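Polyketide Synthase III (Ectocarpus siliculosus, PDB 4B0N) probably acts as a type III polyketide synthase, an acyltransferase of the chalcone synthase family linked to making phlorotannin monomers in a brown alga. Local coordinates at residues A[66-79]-A[228-240]. Residues are numbered along the deposited sequence; the frame is centred on the assembly and turned at random.
Sequences ASKCPGLESIKPVL and TTFDDNINDAILH. With ACD (arachidonic acid), chain D.
Leu72, whose side chain rests on Phe230, has a carbonyl oxygen gripped by two backbone amides: Ser74 N reaches Leu72 O at 2.9 Å and Ile75 N at 3.2 Å. This inverse gamma turn centred on Glu73 presents Leu72 and Ile75 to the loop that leads into helix 234-242. Nothing is hydrogen-bonded across the interface; apolar side chains do most of the packing. Leu72 CD1 lies 3.6 Å from Phe230 CD1, meeting the ring obliquely, while CD2 packs against the carbonyl oxygens of Phe230 and Asp231. Ala66 CB sits 3.7 Å from Phe230 CE1, and Cys69 SG makes an oblique sulfur-aromatic contact 5.3 Å from the centre of the Phe230 ring. The Asp232 carboxylate lies against Ser74 CB, OD1 also beside Ile75 CG1, in van der Waals contact.

Ile75 CG2 touches Ile234. With chi1 at 56°, CG1 stands between backbone N and carbonyl carbon, and the extended chi2 of 152° carries CD1 on to Asn233 O and to Ala237 CB at 3.6 Å. Asn233, at the N-cap, accepts the amide N of Asn235 on its OD1 at 2.8 Å.

Both segments belong to the N-terminal chalcone/stilbene synthase region of this thiolase-like protein; Thr228 and Phe230 line the tail end of the arachidonic acid pocket, Phe230 CZ 3.6 Å from ligand C19. The contact joins the end of helix 59-68 and its following loop to helix 234-242, with helix 79-84 packing Tyr83 on Phe230 and Ile82 on Ala237, and strand 290-295 touching Asn235 and Leu239.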
ATOM      1  N   ALA A  66      16.141 -26.690 -11.712  1.00 54.24           N
ATOM      2  CA  ALA A  66      15.066 -27.236 -10.888  1.00 55.28           C
ATOM      3  C   ALA A  66      15.241 -28.732 -10.625  1.00 56.63           C
ATOM      4  O   ALA A  66      15.000 -29.205  -9.513  1.00 57.04           O
ATOM      5  CB  ALA A  66      13.717 -26.964 -11.533  1.00 55.25           C
ATOM      6  N   SER A  67      15.665 -29.464 -11.653  1.00 57.87           N
ATOM      7  CA  SER A  67      15.803 -30.919 -11.573  1.00 59.24           C
ATOM      8  C   SER A  67      17.050 -31.391 -10.813  1.00 60.04           C
ATOM      9  O   SER A  67      17.080 -32.519 -10.316  1.00 60.64           O
ATOM     10  CB  SER A  67      15.749 -31.543 -12.971  1.00 59.79           C
ATOM     11  OG  SER A  67      16.606 -30.864 -13.871  1.00 59.97           O
ATOM     12  N   LYS A  68      18.067 -30.535 -10.725  1.00 74.18           N
ATOM     13  CA  LYS A  68      19.305 -30.873 -10.015  1.00 75.60           C
ATOM     14  C   LYS A  68      19.146 -30.752  -8.495  1.00 76.47           C
ATOM     15  O   LYS A  68      19.834 -31.444  -7.739  1.00 77.71           O
ATOM     16  CB  LYS A  68      20.473 -30.013 -10.514  1.00 74.75           C
ATOM     17  CG  LYS A  68      21.853 -30.538 -10.140  0.50 76.02           C
ATOM     18  CD  LYS A  68      22.951 -29.819 -10.908  0.50 75.29           C
ATOM     19  CE  LYS A  68      24.316 -30.027 -10.264  0.50 76.48           C
ATOM     20  NZ  LYS A  68      24.696 -31.466 -10.193  0.50 78.35           N
ATOM     21  N   CYS A  69      18.230 -29.880  -8.065  1.00 76.04           N
ATOM     22  CA  CYS A  69      17.927 -29.649  -6.645  1.00 76.80           C
ATOM     23  C   CYS A  69      17.618 -30.950  -5.882  1.00 79.06           C
ATOM     24  O   CYS A  69      16.824 -31.769  -6.352  1.00 80.01           O
ATOM     25  CB  CYS A  69      16.761 -28.659  -6.512  1.00 75.25           C
ATOM     26  SG  CYS A  69      16.305 -28.209  -4.818  1.00 75.76           S
ATOM     27  N   PRO A  70      18.253 -31.144  -4.705  1.00 79.97           N
ATOM     28  CA  PRO A  70      18.112 -32.385  -3.935  1.00 81.74           C
ATOM     29  C   PRO A  70      16.712 -32.642  -3.371  1.00 81.90           C
ATOM     30  O   PRO A  70      16.111 -33.678  -3.670  1.00 82.72           O
ATOM     31  CB  PRO A  70      19.122 -32.209  -2.790  1.00 82.20           C
ATOM     32  CG  PRO A  70      20.082 -31.180  -3.279  1.00 80.60           C
ATOM     33  CD  PRO A  70      19.244 -30.242  -4.091  1.00 79.29           C
ATOM     34  N   GLY A  71      16.204 -31.704  -2.573  1.00 80.71           N
ATOM     35  CA  GLY A  71      14.960 -31.897  -1.829  1.00 80.45           C
ATOM     36  C   GLY A  71      13.674 -31.680  -2.603  1.00 79.27           C
ATOM     37  O   GLY A  71      12.745 -31.046  -2.097  1.00 78.86           O
ATOM     38  N   LEU A  72      13.616 -32.208  -3.826  1.00 78.87           N
ATOM     39  CA  LEU A  72      12.407 -32.161  -4.653  1.00 77.56           C
ATOM     40  C   LEU A  72      12.021 -33.550  -5.166  1.00 78.69           C
ATOM     41  O   LEU A  72      11.251 -33.679  -6.125  1.00 78.44           O
ATOM     42  CB  LEU A  72      12.588 -31.200  -5.837  1.00 75.35           C
ATOM     43  CG  LEU A  72      12.560 -29.683  -5.627  1.00 73.21           C
ATOM     44  CD1 LEU A  72      12.967 -28.979  -6.911  1.00 71.72           C
ATOM     45  CD2 LEU A  72      11.193 -29.197  -5.170  1.00 72.03           C
ATOM     46  N   GLU A  73      12.546 -34.584  -4.514  1.00 80.19           N
ATOM     47  CA  GLU A  73      12.397 -35.957  -5.000  1.00 82.09           C
ATOM     48  C   GLU A  73      11.077 -36.617  -4.574  1.00 82.67           C
ATOM     49  O   GLU A  73      11.055 -37.632  -3.868  1.00 84.49           O
ATOM     50  CB  GLU A  73      13.633 -36.797  -4.643  1.00 83.82           C
ATOM     51  CG  GLU A  73      14.884 -36.351  -5.394  1.00 83.15           C
ATOM     52  CD  GLU A  73      16.145 -37.103  -5.004  1.00 84.87           C
ATOM     53  OE1 GLU A  73      16.072 -38.059  -4.205  1.00 86.42           O
ATOM     54  OE2 GLU A  73      17.224 -36.733  -5.513  1.00 84.56           O
ATOM     55  N   SER A  74       9.983 -36.005  -5.023  1.00 80.76           N
ATOM     56  CA  SER A  74       8.625 -36.529  -4.884  1.00 80.71           C
ATOM     57  C   SER A  74       7.785 -35.967  -6.028  1.00 78.96           C
ATOM     58  O   SER A  74       6.702 -36.474  -6.332  1.00 79.69           O
ATOM     59  CB  SER A  74       8.019 -36.130  -3.535  1.00 80.42           C
ATOM     60  OG  SER A  74       6.648 -36.482  -3.458  1.00 81.03           O
ATOM     61  N   ILE A  75       8.312 -34.915  -6.654  1.00 76.54           N
ATOM     62  CA  ILE A  75       7.669 -34.225  -7.773  1.00 74.39           C
ATOM     63  C   ILE A  75       8.627 -34.095  -8.965  1.00 73.37           C
ATOM     64  O   ILE A  75       8.358 -33.355  -9.914  1.00 71.90           O
ATOM     65  CB  ILE A  75       7.178 -32.820  -7.360  1.00 72.58           C
ATOM     66  CG1 ILE A  75       8.340 -31.993  -6.795  1.00 71.27           C
ATOM     67  CG2 ILE A  75       6.030 -32.923  -6.360  1.00 73.01           C
ATOM     68  CD1 ILE A  75       8.189 -30.501  -6.986  1.00 69.23           C
ATOM     69  N   LYS A  76       9.739 -34.825  -8.900  1.00 74.10           N
ATOM     70  CA  LYS A  76      10.785 -34.799  -9.928  1.00 73.49           C
ATOM     71  C   LYS A  76      10.313 -35.223 -11.335  1.00 73.35           C
ATOM     72  O   LYS A  76      10.649 -34.551 -12.314  1.00 71.80           O
ATOM     73  CB  LYS A  76      11.992 -35.643  -9.481  1.00 74.99           C
ATOM     74  CG  LYS A  76      13.297 -35.355 -10.217  1.00 74.62           C
ATOM     75  CD  LYS A  76      13.913 -34.025  -9.799  1.00 73.26           C
ATOM     76  CE  LYS A  76      14.560 -34.095  -8.422  1.00 73.80           C
ATOM     77  NZ  LYS A  76      14.917 -32.741  -7.918  1.00 72.04           N
ATOM     78  N   PRO A  77       9.539 -36.329 -11.443  1.00 74.58           N
ATOM     79  CA  PRO A  77       9.099 -36.777 -12.773  1.00 74.86           C
ATOM     80  C   PRO A  77       8.087 -35.843 -13.442  1.00 73.39           C
ATOM     81  O   PRO A  77       7.845 -35.954 -14.647  1.00 73.49           O
ATOM     82  CB  PRO A  77       8.448 -38.135 -12.486  1.00 76.97           C
ATOM     83  CG  PRO A  77       8.020 -38.056 -11.062  1.00 77.01           C
ATOM     84  CD  PRO A  77       9.098 -37.263 -10.388  1.00 75.97           C
ATOM     85  N   VAL A  78       7.511 -34.936 -12.659  1.00 72.14           N
ATOM     86  CA  VAL A  78       6.501 -33.997 -13.139  1.00 70.62           C
ATOM     87  C   VAL A  78       7.143 -32.765 -13.789  1.00 68.62           C
ATOM     88  O   VAL A  78       6.586 -32.193 -14.730  1.00 67.84           O
ATOM     89  CB  VAL A  78       5.571 -33.549 -11.984  1.00 70.46           C
ATOM     90  CG1 VAL A  78       4.384 -32.758 -12.510  1.00 69.79           C
ATOM     91  CG2 VAL A  78       5.077 -34.753 -11.193  1.00 72.39           C
ATOM     92  N   LEU A  79       8.323 -32.385 -13.295  1.00 54.70           N
ATOM     93  CA  LEU A  79       8.966 -31.107 -13.633  1.00 53.96           C
ATOM     94  C   LEU A  79       9.115 -30.799 -15.124  1.00 54.05           C
ATOM     95  O   LEU A  79       8.911 -29.660 -15.543  1.00 53.09           O
ATOM     96  CB  LEU A  79      10.331 -30.982 -12.943  1.00 53.65           C
ATOM     97  CG  LEU A  79      10.384 -30.716 -11.434  1.00 52.97           C
ATOM     98  CD1 LEU A  79      11.827 -30.724 -10.958  1.00 53.02           C
ATOM     99  CD2 LEU A  79       9.713 -29.402 -11.064  1.00 52.34           C
ATOM    100  N   THR A 228      12.379 -17.551  -3.935  1.00 38.57           N
ATOM    101  CA  THR A 228      12.380 -18.951  -4.356  1.00 39.33           C
ATOM    102  C   THR A 228      12.746 -19.877  -3.192  1.00 40.38           C
ATOM    103  O   THR A 228      13.660 -19.582  -2.418  1.00 40.42           O
ATOM    104  CB  THR A 228      13.318 -19.195  -5.561  1.00 39.25           C
ATOM    105  OG1 THR A 228      14.645 -19.482  -5.107  1.00 39.28           O
ATOM    106  CG2 THR A 228      13.342 -17.981  -6.478  1.00 38.54           C
ATOM    107  N   THR A 229      12.014 -20.985  -3.074  1.00 41.36           N
ATOM    108  CA  THR A 229      12.183 -21.925  -1.964  1.00 42.50           C
ATOM    109  C   THR A 229      12.367 -23.365  -2.436  1.00 43.78           C
ATOM    110  O   THR A 229      12.938 -24.192  -1.717  1.00 44.07           O
ATOM    111  CB  THR A 229      10.979 -21.893  -1.003  1.00 42.19           C
ATOM    112  OG1 THR A 229       9.787 -22.222  -1.722  1.00 42.43           O
ATOM    113  CG2 THR A 229      10.819 -20.523  -0.364  1.00 41.91           C
ATOM    114  N   PHE A 230      11.879 -23.651  -3.643  1.00 44.82           N
ATOM    115  CA  PHE A 230      11.864 -25.006  -4.202  1.00 46.31           C
ATOM    116  C   PHE A 230      11.400 -26.052  -3.185  1.00 47.53           C
ATOM    117  O   PHE A 230      12.153 -26.957  -2.806  1.00 48.16           O
ATOM    118  CB  PHE A 230      13.224 -25.381  -4.807  1.00 46.37           C
ATOM    119  CG  PHE A 230      13.383 -24.986  -6.249  1.00 46.22           C
ATOM    120  CD1 PHE A 230      12.452 -25.389  -7.206  1.00 46.40           C
ATOM    121  CD2 PHE A 230      14.481 -24.235  -6.660  1.00 46.07           C
ATOM    122  CE1 PHE A 230      12.603 -25.033  -8.539  1.00 46.32           C
ATOM    123  CE2 PHE A 230      14.638 -23.875  -7.991  1.00 46.05           C
ATOM    124  CZ  PHE A 230      13.697 -24.276  -8.931  1.00 46.27           C
ATOM    125  N   ASP A 231      10.156 -25.905  -2.740  1.00 48.27           N
ATOM    126  CA  ASP A 231       9.566 -26.840  -1.792  1.00 49.33           C
ATOM    127  C   ASP A 231       8.969 -28.060  -2.490  1.00 49.71           C
ATOM    128  O   ASP A 231       8.467 -27.962  -3.614  1.00 49.21           O
ATOM    129  CB  ASP A 231       8.522 -26.140  -0.914  1.00 49.66           C
ATOM    130  CG  ASP A 231       9.137 -25.485   0.316  1.00 49.80           C
ATOM    131  OD1 ASP A 231      10.256 -24.937   0.215  1.00 49.76           O
ATOM    132  OD2 ASP A 231       8.498 -25.520   1.388  1.00 49.79           O
ATOM    133  N   ASP A 232       9.034 -29.201  -1.804  1.00 65.40           N
ATOM    134  CA  ASP A 232       8.565 -30.483  -2.324  1.00 66.69           C
ATOM    135  C   ASP A 232       7.043 -30.484  -2.452  1.00 66.71           C
ATOM    136  O   ASP A 232       6.340 -31.268  -1.806  1.00 67.97           O
ATOM    137  CB  ASP A 232       9.044 -31.625  -1.419  1.00 68.51           C
ATOM    138  CG  ASP A 232       9.194 -32.942  -2.159  1.00 69.96           C
ATOM    139  OD1 ASP A 232       8.980 -32.978  -3.392  1.00 69.50           O
ATOM    140  OD2 ASP A 232       9.537 -33.947  -1.501  1.00 71.79           O
ATOM    141  N   ASN A 233       6.556 -29.596  -3.311  1.00 65.25           N
ATOM    142  CA  ASN A 233       5.141 -29.300  -3.444  1.00 65.04           C
ATOM    143  C   ASN A 233       4.801 -29.091  -4.912  1.00 64.12           C
ATOM    144  O   ASN A 233       5.540 -28.417  -5.632  1.00 63.09           O
ATOM    145  CB  ASN A 233       4.815 -28.040  -2.638  1.00 64.09           C
ATOM    146  CG  ASN A 233       3.332 -27.859  -2.405  1.00 64.48           C
ATOM    147  OD1 ASN A 233       2.558 -27.665  -3.343  1.00 64.19           O
ATOM    148  ND2 ASN A 233       2.927 -27.905  -1.141  1.00 65.41           N
ATOM    149  N   ILE A 234       3.687 -29.670  -5.351  1.00 64.79           N
ATOM    150  CA  ILE A 234       3.242 -29.547  -6.742  1.00 64.05           C
ATOM    151  C   ILE A 234       2.886 -28.097  -7.068  1.00 62.03           C
ATOM    152  O   ILE A 234       3.250 -27.588  -8.128  1.00 60.96           O
ATOM    153  CB  ILE A 234       2.051 -30.485  -7.069  1.00 65.55           C
ATOM    154  CG1 ILE A 234       2.446 -31.960  -6.910  1.00 67.73           C
ATOM    155  CG2 ILE A 234       1.553 -30.256  -8.489  1.00 64.89           C
ATOM    156  CD1 ILE A 234       2.279 -32.521  -5.511  1.00 69.22           C
ATOM    157  N   ASN A 235       2.192 -27.438  -6.143  1.00 61.42           N
ATOM    158  CA  ASN A 235       1.802 -26.040  -6.307  1.00 59.69           C
ATOM    159  C   ASN A 235       3.004 -25.109  -6.479  1.00 57.90           C
ATOM    160  O   ASN A 235       3.050 -24.328  -7.431  1.00 56.59           O
ATOM    161  CB  ASN A 235       0.916 -25.583  -5.138  1.00 60.05           C
ATOM    162  CG  ASN A 235       0.431 -24.150  -5.286  1.00 58.74           C
ATOM    163  OD1 ASN A 235       0.529 -23.356  -4.353  1.00 58.09           O
ATOM    164  ND2 ASN A 235      -0.095 -23.812  -6.462  1.00 58.18           N
ATOM    165  N   ASP A 236       3.974 -25.211  -5.570  1.00 57.59           N
ATOM    166  CA  ASP A 236       5.183 -24.383  -5.616  1.00 56.03           C
ATOM    167  C   ASP A 236       6.025 -24.622  -6.868  1.00 55.12           C
ATOM    168  O   ASP A 236       6.556 -23.676  -7.448  1.00 53.46           O
ATOM    169  CB  ASP A 236       6.031 -24.576  -4.354  1.00 56.95           C
ATOM    170  CG  ASP A 236       5.630 -23.634  -3.226  1.00 56.53           C
ATOM    171  OD1 ASP A 236       4.451 -23.226  -3.160  1.00 56.35           O
ATOM    172  OD2 ASP A 236       6.505 -23.304  -2.396  1.00 56.48           O
ATOM    173  N   ALA A 237       6.132 -25.883  -7.281  1.00 55.90           N
ATOM    174  CA  ALA A 237       6.820 -26.240  -8.522  1.00 55.78           C
ATOM    175  C   ALA A 237       6.232 -25.510  -9.733  1.00 54.64           C
ATOM    176  O   ALA A 237       6.973 -24.980 -10.565  1.00 53.62           O
ATOM    177  CB  ALA A 237       6.776 -27.745  -8.737  1.00 57.38           C
ATOM    178  N   ILE A 238       4.902 -25.483  -9.816  1.00 54.79           N
ATOM    179  CA  ILE A 238       4.188 -24.774 -10.879  1.00 53.84           C
ATOM    180  C   ILE A 238       4.511 -23.278 -10.840  1.00 51.89           C
ATOM    181  O   ILE A 238       4.837 -22.682 -11.870  1.00 51.23           O
ATOM    182  CB  ILE A 238       2.657 -24.995 -10.794  1.00 54.70           C
ATOM    183  CG1 ILE A 238       2.313 -26.478 -10.956  1.00 56.65           C
ATOM    184  CG2 ILE A 238       1.933 -24.193 -11.867  1.00 54.47           C
ATOM    185  CD1 ILE A 238       0.909 -26.842 -10.515  1.00 57.60           C
ATOM    186  N   LEU A 239       4.435 -22.687  -9.648  1.00 50.80           N
ATOM    187  CA  LEU A 239       4.714 -21.261  -9.463  1.00 48.94           C
ATOM    188  C   LEU A 239       6.140 -20.903  -9.863  1.00 47.87           C
ATOM    189  O   LEU A 239       6.364 -19.906 -10.551  1.00 46.74           O
ATOM    190  CB  LEU A 239       4.458 -20.831  -8.014  1.00 48.80           C
ATOM    191  CG  LEU A 239       3.084 -21.074  -7.378  1.00 49.62           C
ATOM    192  CD1 LEU A 239       3.133 -20.666  -5.916  1.00 49.58           C
ATOM    193  CD2 LEU A 239       1.955 -20.355  -8.106  1.00 48.89           C
ATOM    194  N   HIS A 240       7.093 -21.730  -9.435  1.00 48.24           N
ATOM    195  CA  HIS A 240       8.512 -21.532  -9.737  1.00 47.65           C
ATOM    196  C   HIS A 240       8.803 -21.553 -11.210  1.00 47.03           C
ATOM    197  O   HIS A 240       9.736 -20.892 -11.673  1.00 46.10           O
ATOM    198  CB  HIS A 240       9.358 -22.575  -9.017  1.00 49.11           C
ATOM    199  CG  HIS A 240       9.607 -22.257  -7.564  1.00 49.53           C
ATOM    200  ND1 HIS A 240      10.770 -21.746  -7.127  1.00 49.48           N
ATOM    201  CD2 HIS A 240       8.788 -22.386  -6.442  1.00 50.12           C
ATOM    202  CE1 HIS A 240      10.705 -21.563  -5.794  1.00 49.72           C
ATOM    203  NE2 HIS A 240       9.491 -21.955  -5.377  1.00 49.93           N
TER
HETATM  204  C1  ACD D1416      -0.839 -14.450  -8.336  0.50 23.54           C
HETATM  205  C2  ACD D1416      -0.554 -13.488  -7.203  0.50 23.41           C
HETATM  206  C3  ACD D1416       0.948 -13.236  -7.106  0.50 23.15           C
HETATM  207  C4  ACD D1416       1.381 -13.045  -5.658  0.50 22.89           C
HETATM  208  C5  ACD D1416       2.875 -13.224  -5.537  0.50 22.63           C
HETATM  209  C6  ACD D1416       3.475 -13.125  -4.353  0.50 22.29           C
HETATM  210  C7  ACD D1416       4.972 -13.295  -4.261  0.50 22.03           C
HETATM  211  C8  ACD D1416       5.364 -14.748  -4.155  0.50 21.82           C
HETATM  212  C9  ACD D1416       6.564 -15.129  -4.591  0.50 21.65           C
HETATM  213  C10 ACD D1416       6.992 -16.574  -4.492  0.50 21.55           C
HETATM  214  C11 ACD D1416       7.237 -17.139  -5.869  0.50 21.41           C
HETATM  215  C12 ACD D1416       8.361 -17.800  -6.129  0.50 21.36           C
HETATM  216  C13 ACD D1416       8.589 -18.366  -7.511  0.50 21.44           C
HETATM  217  C14 ACD D1416       9.959 -17.990  -8.025  0.50 21.57           C
HETATM  218  C15 ACD D1416      10.273 -18.243  -9.294  0.50 21.69           C
HETATM  219  C16 ACD D1416      11.634 -17.882  -9.838  0.50 21.75           C
HETATM  220  C17 ACD D1416      12.567 -19.077  -9.679  0.50 21.97           C
HETATM  221  C18 ACD D1416      12.870 -19.763 -11.006  0.50 22.05           C
HETATM  222  C19 ACD D1416      12.885 -21.274 -10.819  0.50 22.22           C
HETATM  223  C20 ACD D1416      13.434 -21.973 -12.042  0.50 22.33           C
HETATM  224  O1  ACD D1416      -1.753 -14.175  -9.147  0.50 23.54           O